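Local coordinates for protein alpha-ketoglutarate-dependent 2,4-dichlorophenoxyacetate dioxygenase (Bradyrhizobium diazoefficiens, PDB 5BKE) that probably oxidises aryloxyalkanoate herbicides as a metal- and 2-oxoglutarate-dependent dioxygenase of the TfdA family, at residues L130-V135 against R275-A280; V44-D49 against L251-M256; N141-D146 against R265-D270. All blocks are in the same frame, centred on the assembly; numbering follows the deposited sequence.

Interaction 1: L130-V135 against R275-A280; sequences LSARVV and RDMRRA. With OGA (N-oxalylglycine), chain O.
Arg133 and Arg278 meet by each laying an aliphatic carbon on a face of the other's guanidinium. CD of Arg278 stands 3.8 Å above one face of the Arg133 guanidinium plane, toward its rim, and Ser131 OG lies at the edge, in plane, taking the NE-H of Arg133. The Arg278 guanidinium has Arg133 CG over a face and Asp276 at its edge, gripped side-on, NE to OD1 and NH2 to OD2. The two arginine chains cross at about a right angle; both reach the carboxylate of Asp52, which would probably offset their like charges.

Two more guanidinium groups hold N-oxalylglycine. Arg275, with Met277 CG 3.5 Å above one face, turns its edge to the ligand's glycine carboxylate, NH1 to O3 at 2.8 Å and NH2 to O4 at 3.0 Å, a two-pronged fit suited to arginine. Arg279 NH1 reaches O1 of the other carboxylate at 2.8 Å. Between them Met277, flexible enough to bend at chi2 (-64°) and again at chi3, curls its CE against Ala132 CB (3.9 Å) and Leu130 CD2 (4.0 Å); small Ala132 allows the sulfur to come in beside it.

Ser131 and Arg278 exchange two backbone bonds. Two residues on, past the Ala132/Met277 pair, Asp276 O accepts both Arg133 N, almost head-on (176° at the oxygen, between C=O and donor), and Val134 N, on a lone pair (126°). This is a classic beta bulge, in neighbouring antiparallel strands of the double-stranded beta-helix of 2-oxoglutarate dioxygenases, whose cosubstrate carboxylate is characteristically held by an arginine such as Arg275.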
loop_
_atom_site.group_PDB
_atom_site.type_symbol
_atom_site.label_atom_id
_atom_site.label_comp_id
_atom_site.label_asym_id
_atom_site.label_seq_id
_atom_site.Cartn_x
_atom_site.Cartn_y
_atom_site.Cartn_z
ATOM N N LEU C 130 13.067 33.763 -28.402
ATOM C CA LEU C 130 12.246 34.792 -29.045
ATOM C C LEU C 130 12.132 36.095 -28.249
ATOM O O LEU C 130 11.682 36.107 -27.094
ATOM C CB LEU C 130 10.859 34.235 -29.376
ATOM C CG LEU C 130 9.980 35.012 -30.358
ATOM C CD1 LEU C 130 10.622 35.052 -31.735
ATOM C CD2 LEU C 130 8.598 34.386 -30.444
ATOM N N SER C 131 12.537 37.187 -28.899
ATOM C CA SER C 131 12.540 38.520 -28.307
ATOM C C SER C 131 11.461 39.396 -28.946
ATOM O O SER C 131 11.323 39.430 -30.172
ATOM C CB SER C 131 13.926 39.135 -28.462
ATOM O OG SER C 131 13.957 40.497 -28.107
ATOM N N ALA C 132 10.677 40.068 -28.098
ATOM C CA ALA C 132 9.587 40.954 -28.536
ATOM C C ALA C 132 10.079 42.400 -28.661
ATOM O O ALA C 132 10.322 43.078 -27.655
ATOM C CB ALA C 132 8.407 40.865 -27.574
ATOM N N ARG C 133 10.232 42.862 -29.899
ATOM C CA ARG C 133 10.804 44.187 -30.160
ATOM C C ARG C 133 9.724 45.233 -30.390
ATOM O O ARG C 133 9.839 46.355 -29.893
ATOM C CB ARG C 133 11.800 44.139 -31.324
ATOM C CG ARG C 133 12.906 43.102 -31.164
ATOM C CD ARG C 133 13.790 43.347 -29.945
ATOM N NE ARG C 133 14.905 42.402 -29.915
ATOM C CZ ARG C 133 16.060 42.569 -30.562
ATOM N NH1 ARG C 133 17.001 41.635 -30.478
ATOM N NH2 ARG C 133 16.274 43.660 -31.301
ATOM N N VAL C 134 8.691 44.856 -31.144
ATOM C CA VAL C 134 7.444 45.625 -31.262
ATOM C C VAL C 134 6.280 44.646 -31.073
ATOM O O VAL C 134 6.155 43.668 -31.819
ATOM C CB VAL C 134 7.309 46.387 -32.619
ATOM C CG1 VAL C 134 5.997 47.172 -32.683
ATOM C CG2 VAL C 134 8.494 47.326 -32.860
ATOM N N VAL C 135 5.437 44.918 -30.075
ATOM C CA VAL C 135 4.313 44.039 -29.723
ATOM C C VAL C 135 3.087 44.439 -30.520
ATOM O O VAL C 135 2.682 45.601 -30.504
ATOM C CB VAL C 135 4.005 44.057 -28.191
ATOM C CG1 VAL C 135 2.685 43.353 -27.858
ATOM C CG2 VAL C 135 5.145 43.427 -27.408
ATOM N N ARG C 275 4.564 43.777 -36.074
ATOM C CA ARG C 275 4.869 42.755 -35.089
ATOM C C ARG C 275 6.318 42.377 -35.303
ATOM O O ARG C 275 6.616 41.583 -36.179
ATOM C CB ARG C 275 3.951 41.535 -35.269
ATOM C CG ARG C 275 4.080 40.517 -34.146
ATOM C CD ARG C 275 3.027 39.436 -34.232
ATOM N NE ARG C 275 3.025 38.599 -33.028
ATOM C CZ ARG C 275 3.676 37.441 -32.899
ATOM N NH1 ARG C 275 4.404 36.944 -33.906
ATOM N NH2 ARG C 275 3.600 36.777 -31.752
ATOM N N ASP C 276 7.214 42.978 -34.527
ATOM C CA ASP C 276 8.647 42.748 -34.675
ATOM C C ASP C 276 9.138 41.734 -33.632
ATOM O O ASP C 276 9.414 42.081 -32.470
ATOM C CB ASP C 276 9.433 44.066 -34.628
ATOM C CG ASP C 276 10.888 43.912 -35.062
ATOM O OD1 ASP C 276 11.365 42.772 -35.266
ATOM O OD2 ASP C 276 11.573 44.949 -35.195
ATOM N N MET C 277 9.224 40.481 -34.083
ATOM C CA MET C 277 9.640 39.347 -33.263
ATOM C C MET C 277 10.873 38.719 -33.913
ATOM O O MET C 277 10.871 38.428 -35.120
ATOM C CB MET C 277 8.509 38.305 -33.139
ATOM C CG MET C 277 7.150 38.844 -32.702
ATOM S SD MET C 277 7.115 39.552 -31.033
ATOM C CE MET C 277 7.203 38.062 -30.034
ATOM N N ARG C 278 11.918 38.529 -33.110
ATOM C CA ARG C 278 13.227 38.066 -33.590
ATOM C C ARG C 278 13.715 36.864 -32.774
ATOM O O ARG C 278 13.661 36.880 -31.545
ATOM C CB ARG C 278 14.247 39.204 -33.532
ATOM C CG ARG C 278 13.753 40.513 -34.132
ATOM C CD ARG C 278 14.832 41.572 -34.170
ATOM N NE ARG C 278 14.289 42.833 -34.657
ATOM C CZ ARG C 278 14.966 43.976 -34.772
ATOM N NH1 ARG C 278 16.252 44.060 -34.434
ATOM N NH2 ARG C 278 14.339 45.054 -35.230
ATOM N N ARG C 279 14.194 35.840 -33.477
ATOM C CA ARG C 279 14.557 34.541 -32.893
ATOM C C ARG C 279 16.051 34.219 -33.047
ATOM O O ARG C 279 16.617 34.413 -34.115
ATOM C CB ARG C 279 13.709 33.420 -33.534
ATOM C CG ARG C 279 13.770 32.069 -32.824
ATOM C CD ARG C 279 12.934 31.011 -33.530
ATOM N NE ARG C 279 13.718 30.268 -34.513
ATOM C CZ ARG C 279 13.225 29.481 -35.474
ATOM N NH1 ARG C 279 11.918 29.306 -35.633
ATOM N NH2 ARG C 279 14.062 28.857 -36.296
ATOM N N ALA C 280 16.682 33.749 -31.976
ATOM C CA ALA C 280 17.971 33.060 -32.087
ATOM C C ALA C 280 17.716 31.558 -31.984
ATOM O O ALA C 280 16.880 31.111 -31.176
ATOM C CB ALA C 280 18.941 33.522 -31.014
HETATM C C1 OGA O . 9.184 30.938 -33.904
HETATM C C2 OGA O . 7.741 31.005 -33.834
HETATM C C4 OGA O . 5.795 32.378 -33.221
HETATM C C5 OGA O . 5.608 33.833 -32.889
HETATM O O1 OGA O . 9.701 29.802 -34.043
HETATM O O2 OGA O . 9.840 31.996 -33.782
HETATM O "O2'" OGA O . 7.094 30.071 -34.298
HETATM O O3 OGA O . 6.060 34.666 -33.709
HETATM N N1 OGA O . 7.215 32.063 -33.232
HETATM O O4 OGA O . 5.033 34.140 -31.820
#

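Interaction 2: V44-D49 against L251-M256; sequences VFHDQD and LHDLVM
His46 gives its ND1-H, in the ring plane, to Asp253 OD1 at 2.9 Å, coming from above the carboxylate plane. With CG of His46 anti to its carbonyl carbon (chi1 -63°), the ring swings alongside the aspartate. The same OD1 takes a proton from a water at 2.6 Å, and that water also donates to Leu251 O and accepts from Asp47 N at 2.8 Å. OD2 of Asp253 is held by His247 NE2 and Lys250 N, so a buried carboxylate is satisfied on both oxygens.

Phe45 and Leu254 form a hydrogen-bonded antiparallel pair, Phe45 N to Leu254 O at 2.8 Å and Leu254 N to Phe45 O at 2.9 Å, joining two strands of the larger jelly-roll sheet. Their apolar side chains run side by side, and Met256 SD lies 3.9 Å from Phe45 CE1, an oblique Met-aromatic contact.

Past the strand end, Gln48 N bonds to His252 O at 2.7 Å. The amide of Gln48 points elsewhere, OE1 to Leu21 N and NE2 to Leu19 O. The His252 ring is sandwiched: Leu251 CG covers one face, and the Asp49 carboxylate stacks on the other, the planes only 6° apart. Were the ring cut back to an alanine here, Asp49 and Leu251 would probably lose the flat surface between them, and the carboxylate would be freer to turn. Asp49 CB sits 3.9 Å from the ring centroid, over that face.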
loop_
_atom_site.group_PDB
_atom_site.type_symbol
_atom_site.label_atom_id
_atom_site.label_comp_id
_atom_site.label_asym_id
_atom_site.label_seq_id
_atom_site.Cartn_x
_atom_site.Cartn_y
_atom_site.Cartn_z
ATOM N N VAL C 44 10.608 32.084 -19.376
ATOM C CA VAL C 44 10.060 33.415 -19.642
ATOM C C VAL C 44 10.911 34.426 -18.882
ATOM O O VAL C 44 11.089 34.309 -17.673
ATOM C CB VAL C 44 8.573 33.509 -19.196
ATOM C CG1 VAL C 44 8.016 34.927 -19.363
ATOM C CG2 VAL C 44 7.712 32.505 -19.956
ATOM N N PHE C 45 11.472 35.392 -19.604
ATOM C CA PHE C 45 12.245 36.472 -18.999
ATOM C C PHE C 45 11.488 37.741 -19.344
ATOM O O PHE C 45 11.151 37.958 -20.508
ATOM C CB PHE C 45 13.660 36.572 -19.596
ATOM C CG PHE C 45 14.561 35.389 -19.311
ATOM C CD1 PHE C 45 14.424 34.184 -20.019
ATOM C CD2 PHE C 45 15.600 35.501 -18.381
ATOM C CE1 PHE C 45 15.273 33.111 -19.770
ATOM C CE2 PHE C 45 16.453 34.426 -18.130
ATOM C CZ PHE C 45 16.284 33.227 -18.823
ATOM N N HIS C 46 11.229 38.581 -18.349
ATOM C CA HIS C 46 10.605 39.887 -18.594
ATOM C C HIS C 46 11.666 40.997 -18.664
ATOM O O HIS C 46 12.758 40.851 -18.113
ATOM C CB HIS C 46 9.535 40.201 -17.523
ATOM C CG HIS C 46 8.386 39.238 -17.514
ATOM N ND1 HIS C 46 7.523 39.097 -18.579
ATOM C CD2 HIS C 46 7.958 38.366 -16.570
ATOM C CE1 HIS C 46 6.612 38.183 -18.292
ATOM N NE2 HIS C 46 6.851 37.727 -17.077
ATOM N N ASP C 47 11.331 42.097 -19.347
ATOM C CA ASP C 47 12.177 43.307 -19.393
ATOM C C ASP C 47 13.616 42.999 -19.812
ATOM O O ASP C 47 14.572 43.259 -19.075
ATOM C CB ASP C 47 12.143 44.062 -18.046
ATOM C CG ASP C 47 10.729 44.296 -17.540
ATOM O OD1 ASP C 47 9.995 45.096 -18.166
ATOM O OD2 ASP C 47 10.350 43.674 -16.513
ATOM N N GLN C 48 13.758 42.407 -20.993
ATOM C CA GLN C 48 15.079 42.121 -21.540
ATOM C C GLN C 48 15.265 42.915 -22.826
ATOM O O GLN C 48 15.088 42.390 -23.928
ATOM C CB GLN C 48 15.289 40.615 -21.733
ATOM C CG GLN C 48 15.178 39.782 -20.458
ATOM C CD GLN C 48 16.210 40.115 -19.387
ATOM O OE1 GLN C 48 17.310 40.583 -19.676
ATOM N NE2 GLN C 48 15.851 39.861 -18.129
ATOM N N ASP C 49 15.583 44.198 -22.647
ATOM C CA ASP C 49 15.764 45.159 -23.734
ATOM C C ASP C 49 17.136 44.924 -24.356
ATOM O O ASP C 49 18.131 45.571 -23.998
ATOM C CB ASP C 49 15.629 46.592 -23.194
ATOM C CG ASP C 49 15.661 47.663 -24.287
ATOM O OD1 ASP C 49 15.739 47.347 -25.495
ATOM O OD2 ASP C 49 15.601 48.854 -23.913
ATOM N N LEU C 251 6.305 44.075 -24.068
ATOM C CA LEU C 251 7.484 44.660 -24.694
ATOM C C LEU C 251 8.780 44.237 -24.010
ATOM O O LEU C 251 8.893 44.316 -22.785
ATOM C CB LEU C 251 7.363 46.189 -24.727
ATOM C CG LEU C 251 8.469 47.006 -25.410
ATOM C CD1 LEU C 251 8.678 46.567 -26.854
ATOM C CD2 LEU C 251 8.129 48.485 -25.343
ATOM N N HIS C 252 9.740 43.782 -24.821
ATOM C CA HIS C 252 11.032 43.241 -24.359
ATOM C C HIS C 252 10.976 41.950 -23.526
ATOM O O HIS C 252 11.922 41.649 -22.797
ATOM C CB HIS C 252 11.889 44.306 -23.647
ATOM C CG HIS C 252 12.053 45.576 -24.422
ATOM N ND1 HIS C 252 12.012 46.818 -23.826
ATOM C CD2 HIS C 252 12.250 45.800 -25.745
ATOM C CE1 HIS C 252 12.186 47.752 -24.745
ATOM N NE2 HIS C 252 12.331 47.160 -25.917
ATOM N N ASP C 253 9.895 41.175 -23.640
ATOM C CA ASP C 253 9.924 39.789 -23.161
ATOM C C ASP C 253 10.961 39.003 -23.976
ATOM O O ASP C 253 11.183 39.300 -25.161
ATOM C CB ASP C 253 8.583 39.098 -23.366
ATOM C CG ASP C 253 7.563 39.410 -22.286
ATOM O OD1 ASP C 253 7.887 40.061 -21.266
ATOM O OD2 ASP C 253 6.402 38.974 -22.483
ATOM N N LEU C 254 11.595 38.025 -23.334
ATOM C CA LEU C 254 12.281 36.950 -24.048
ATOM C C LEU C 254 11.718 35.626 -23.558
ATOM O O LEU C 254 11.785 35.324 -22.366
ATOM C CB LEU C 254 13.811 37.000 -23.888
ATOM C CG LEU C 254 14.581 35.956 -24.732
ATOM C CD1 LEU C 254 15.800 36.553 -25.416
ATOM C CD2 LEU C 254 14.961 34.688 -23.963
ATOM N N VAL C 255 11.162 34.860 -24.488
ATOM C CA VAL C 255 10.697 33.506 -24.219
ATOM C C VAL C 255 11.579 32.534 -24.998
ATOM O O VAL C 255 11.804 32.702 -26.205
ATOM C CB VAL C 255 9.193 33.319 -24.551
ATOM C CG1 VAL C 255 8.730 31.907 -24.236
ATOM C CG2 VAL C 255 8.346 34.310 -23.753
ATOM N N MET C 256 12.103 31.539 -24.289
ATOM C CA MET C 256 12.938 30.503 -24.895
ATOM C C MET C 256 12.390 29.119 -24.606
ATOM O O MET C 256 11.895 28.849 -23.502
ATOM C CB MET C 256 14.407 30.637 -24.483
ATOM C CG MET C 256 14.724 30.437 -23.014
ATOM S SD MET C 256 16.470 30.699 -22.605
ATOM C CE MET C 256 17.314 29.513 -23.666
HETATM O O HOH W 1 8.940 42.417 -20.847
HETATM O O HOH W 2 10.445 46.245 -20.510
HETATM O O HOH W 3 13.639 40.568 -25.361
#

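Interaction 3: N141-D146 against R265-D270; sequences NTEFAD and RVRRYD. With OGA (N-oxalylglycine), chain O.
Glu143 faces Arg265 as a hydrogen-bonded antiparallel pair in the smaller, three-stranded sheet of the jelly-roll, where strand 142-146 runs between 244-247 and 262-266. Glu143 N bonds to Arg265 O, Arg265 N to Glu143 O, and Arg267 N to Asn141 O.

The glutamate can be followed outward. Its CB lies 4.1 Å from Arg265 O. CG, anti to the carbonyl carbon (chi1 -59°), passes the aliphatic part of Arg267, and the chain continues extended (chi2 -174°) so that CD rests 3.5 Å from Arg267 CD. At the tip the oxygens divide their work. OE1 takes two donors of Arg265, NH2 at 3.0 Å and NE at 3.1 Å, both in the guanidinium plane and both arriving from the same face of the carboxylate, whose plane is turned 55° from that of the guanidinium. OE2 accepts Arg267 NH2 at 3.0 Å, on its syn side but well tilted from the carboxylate plane. A long acidic residue suits this place because its two oxygens can serve two arginines at once.

Arg267 NE lies 3.7 Å above the centre of the Arg265 guanidinium. The carboxylates around the two arginines probably offset their like charges: besides Glu143, Glu236 of the second subunit pairs with Arg265 NH2 and Asp233 of the second subunit with Arg267 NH1, so the cluster reaches into the subunit interface.

The opposite face of the sheet, bearing Thr142 and Val266, lines the N-oxalylglycine pocket. Val266 contributes apolar branches against the ligand's glycine carboxylate end. Thr142, whose OG1 is also hydrogen-bonded to Trp249 NE1, donates that hydroxyl's proton to the ligand's O4 across 2.6 Å.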
loop_
_atom_site.group_PDB
_atom_site.type_symbol
_atom_site.label_atom_id
_atom_site.label_comp_id
_atom_site.label_asym_id
_atom_site.label_seq_id
_atom_site.Cartn_x
_atom_site.Cartn_y
_atom_site.Cartn_z
ATOM N N ASN C 141 -0.819 35.922 -29.427
ATOM C CA ASN C 141 -0.309 35.162 -28.278
ATOM C C ASN C 141 0.520 33.988 -28.806
ATOM O O ASN C 141 0.212 33.431 -29.867
ATOM C CB ASN C 141 -1.452 34.594 -27.420
ATOM C CG ASN C 141 -2.202 35.649 -26.613
ATOM O OD1 ASN C 141 -1.785 36.803 -26.476
ATOM N ND2 ASN C 141 -3.324 35.234 -26.055
ATOM N N THR C 142 1.566 33.619 -28.071
ATOM C CA THR C 142 2.315 32.408 -28.392
ATOM C C THR C 142 1.986 31.313 -27.381
ATOM O O THR C 142 2.082 31.520 -26.173
ATOM C CB THR C 142 3.831 32.673 -28.507
ATOM O OG1 THR C 142 4.040 33.751 -29.430
ATOM C CG2 THR C 142 4.574 31.418 -29.021
ATOM N N GLU C 143 1.569 30.158 -27.892
ATOM C CA GLU C 143 1.144 29.046 -27.045
ATOM C C GLU C 143 2.180 27.932 -27.115
ATOM O O GLU C 143 2.783 27.707 -28.172
ATOM C CB GLU C 143 -0.249 28.541 -27.451
ATOM C CG GLU C 143 -1.326 29.616 -27.360
ATOM C CD GLU C 143 -2.744 29.133 -27.610
ATOM O OE1 GLU C 143 -2.959 27.991 -28.093
ATOM O OE2 GLU C 143 -3.664 29.931 -27.346
ATOM N N PHE C 144 2.377 27.267 -25.974
ATOM C CA PHE C 144 3.334 26.185 -25.797
ATOM C C PHE C 144 2.634 24.941 -25.243
ATOM O O PHE C 144 1.746 25.042 -24.380
ATOM C CB PHE C 144 4.459 26.628 -24.859
ATOM C CG PHE C 144 5.248 27.805 -25.378
ATOM C CD1 PHE C 144 4.833 29.127 -25.124
ATOM C CD2 PHE C 144 6.402 27.600 -26.141
ATOM C CE1 PHE C 144 5.556 30.212 -25.623
ATOM C CE2 PHE C 144 7.127 28.678 -26.637
ATOM C CZ PHE C 144 6.708 29.986 -26.386
ATOM N N ALA C 145 3.037 23.775 -25.741
ATOM C CA ALA C 145 2.488 22.510 -25.284
ATOM C C ALA C 145 3.608 21.575 -24.827
ATOM O O ALA C 145 4.653 21.471 -25.487
ATOM C CB ALA C 145 1.651 21.873 -26.375
ATOM N N ASP C 146 3.384 20.925 -23.684
ATOM C CA ASP C 146 4.364 20.050 -23.055
ATOM C C ASP C 146 4.196 18.643 -23.603
ATOM O O ASP C 146 3.260 17.931 -23.224
ATOM C CB ASP C 146 4.209 20.072 -21.525
ATOM C CG ASP C 146 5.272 19.247 -20.796
ATOM O OD1 ASP C 146 5.850 18.297 -21.383
ATOM O OD2 ASP C 146 5.524 19.548 -19.606
ATOM N N ARG C 265 2.949 27.576 -31.141
ATOM C CA ARG C 265 2.215 28.244 -32.227
ATOM C C ARG C 265 1.903 29.695 -31.857
ATOM O O ARG C 265 1.869 30.059 -30.677
ATOM C CB ARG C 265 0.929 27.485 -32.601
ATOM C CG ARG C 265 -0.169 27.511 -31.538
ATOM C CD ARG C 265 -1.521 27.123 -32.106
ATOM N NE ARG C 265 -2.560 27.100 -31.065
ATOM C CZ ARG C 265 -3.814 26.692 -31.250
ATOM N NH1 ARG C 265 -4.217 26.234 -32.433
ATOM N NH2 ARG C 265 -4.674 26.729 -30.237
ATOM N N VAL C 266 1.686 30.519 -32.876
ATOM C CA VAL C 266 1.219 31.888 -32.671
ATOM C C VAL C 266 -0.266 31.931 -33.055
ATOM O O VAL C 266 -0.683 31.292 -34.034
ATOM C CB VAL C 266 2.103 32.930 -33.422
ATOM C CG1 VAL C 266 2.205 32.626 -34.917
ATOM C CG2 VAL C 266 1.631 34.362 -33.187
ATOM N N ARG C 267 -1.065 32.635 -32.254
ATOM C CA ARG C 267 -2.496 32.817 -32.558
ATOM C C ARG C 267 -2.701 33.959 -33.562
ATOM O O ARG C 267 -1.841 34.839 -33.691
ATOM C CB ARG C 267 -3.323 33.049 -31.275
ATOM C CG ARG C 267 -3.244 31.939 -30.218
ATOM C CD ARG C 267 -3.456 30.534 -30.791
ATOM N NE ARG C 267 -4.784 30.319 -31.383
ATOM C CZ ARG C 267 -5.892 30.014 -30.700
ATOM N NH1 ARG C 267 -7.040 29.834 -31.347
ATOM N NH2 ARG C 267 -5.867 29.881 -29.374
ATOM N N ARG C 268 -3.833 33.927 -34.271
ATOM C CA ARG C 268 -4.192 34.957 -35.258
ATOM C C ARG C 268 -3.970 36.372 -34.730
ATOM O O ARG C 268 -4.280 36.675 -33.578
ATOM C CB ARG C 268 -5.636 34.776 -35.738
ATOM C CG ARG C 268 -5.774 33.883 -36.971
ATOM C CD ARG C 268 -7.225 33.541 -37.331
ATOM N NE ARG C 268 -8.179 34.641 -37.111
ATOM C CZ ARG C 268 -8.391 35.666 -37.943
ATOM N NH1 ARG C 268 -7.724 35.773 -39.093
ATOM N NH2 ARG C 268 -9.281 36.596 -37.620
ATOM N N TYR C 269 -3.362 37.204 -35.567
ATOM C CA TYR C 269 -3.135 38.610 -35.256
ATOM C C TYR C 269 -3.481 39.495 -36.452
ATOM O O TYR C 269 -3.556 39.010 -37.583
ATOM C CB TYR C 269 -1.704 38.858 -34.738
ATOM C CG TYR C 269 -0.556 38.481 -35.668
ATOM C CD1 TYR C 269 0.012 37.198 -35.632
ATOM C CD2 TYR C 269 -0.003 39.423 -36.557
ATOM C CE1 TYR C 269 1.073 36.852 -36.469
ATOM C CE2 TYR C 269 1.058 39.085 -37.398
ATOM C CZ TYR C 269 1.593 37.800 -37.349
ATOM O OH TYR C 269 2.646 37.463 -38.174
ATOM N N ASP C 270 -3.710 40.779 -36.173
ATOM C CA ASP C 270 -4.037 41.805 -37.167
ATOM C C ASP C 270 -2.808 42.098 -38.008
ATOM O O ASP C 270 -1.827 42.648 -37.507
ATOM C CB ASP C 270 -4.494 43.083 -36.443
ATOM C CG ASP C 270 -5.158 44.109 -37.367
ATOM O OD1 ASP C 270 -4.971 44.080 -38.601
ATOM O OD2 ASP C 270 -5.877 44.971 -36.829
HETATM C C1 OGA O . 9.184 30.938 -33.904
HETATM C C2 OGA O . 7.741 31.005 -33.834
HETATM C C4 OGA O . 5.795 32.378 -33.221
HETATM C C5 OGA O . 5.608 33.833 -32.889
HETATM O O1 OGA O . 9.701 29.802 -34.043
HETATM O O2 OGA O . 9.840 31.996 -33.782
HETATM O "O2'" OGA O . 7.094 30.071 -34.298
HETATM O O3 OGA O . 6.060 34.666 -33.709
HETATM N N1 OGA O . 7.215 32.063 -33.232
HETATM O O4 OGA O . 5.033 34.140 -31.820
#

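In the fold
Interactions 1 and 2 are neighbours in the larger sheet, their centres about 9 Å apart: Leu130 N lies 2.7 Å from Val255 O and Ala132 O 3.0 Å from His252 N, both probable hydrogen bonds. Interaction 3 belongs to the smaller sheet, about 14 Å from interaction 1, centre to centre, and about 16 Å from interaction 2, which it touches where Val255 CG1 meets Phe144 CZ at 3.5 Å. N-oxalylglycine lies between interactions 1 and 3, and its O4 is shared by Arg275 and Thr142. The manganese, held by His115, Asp117 and His264, is about 4 Å from the Arg279 side chain but about 11 Å from that of Val255, so interaction 2 lies farther from the metal.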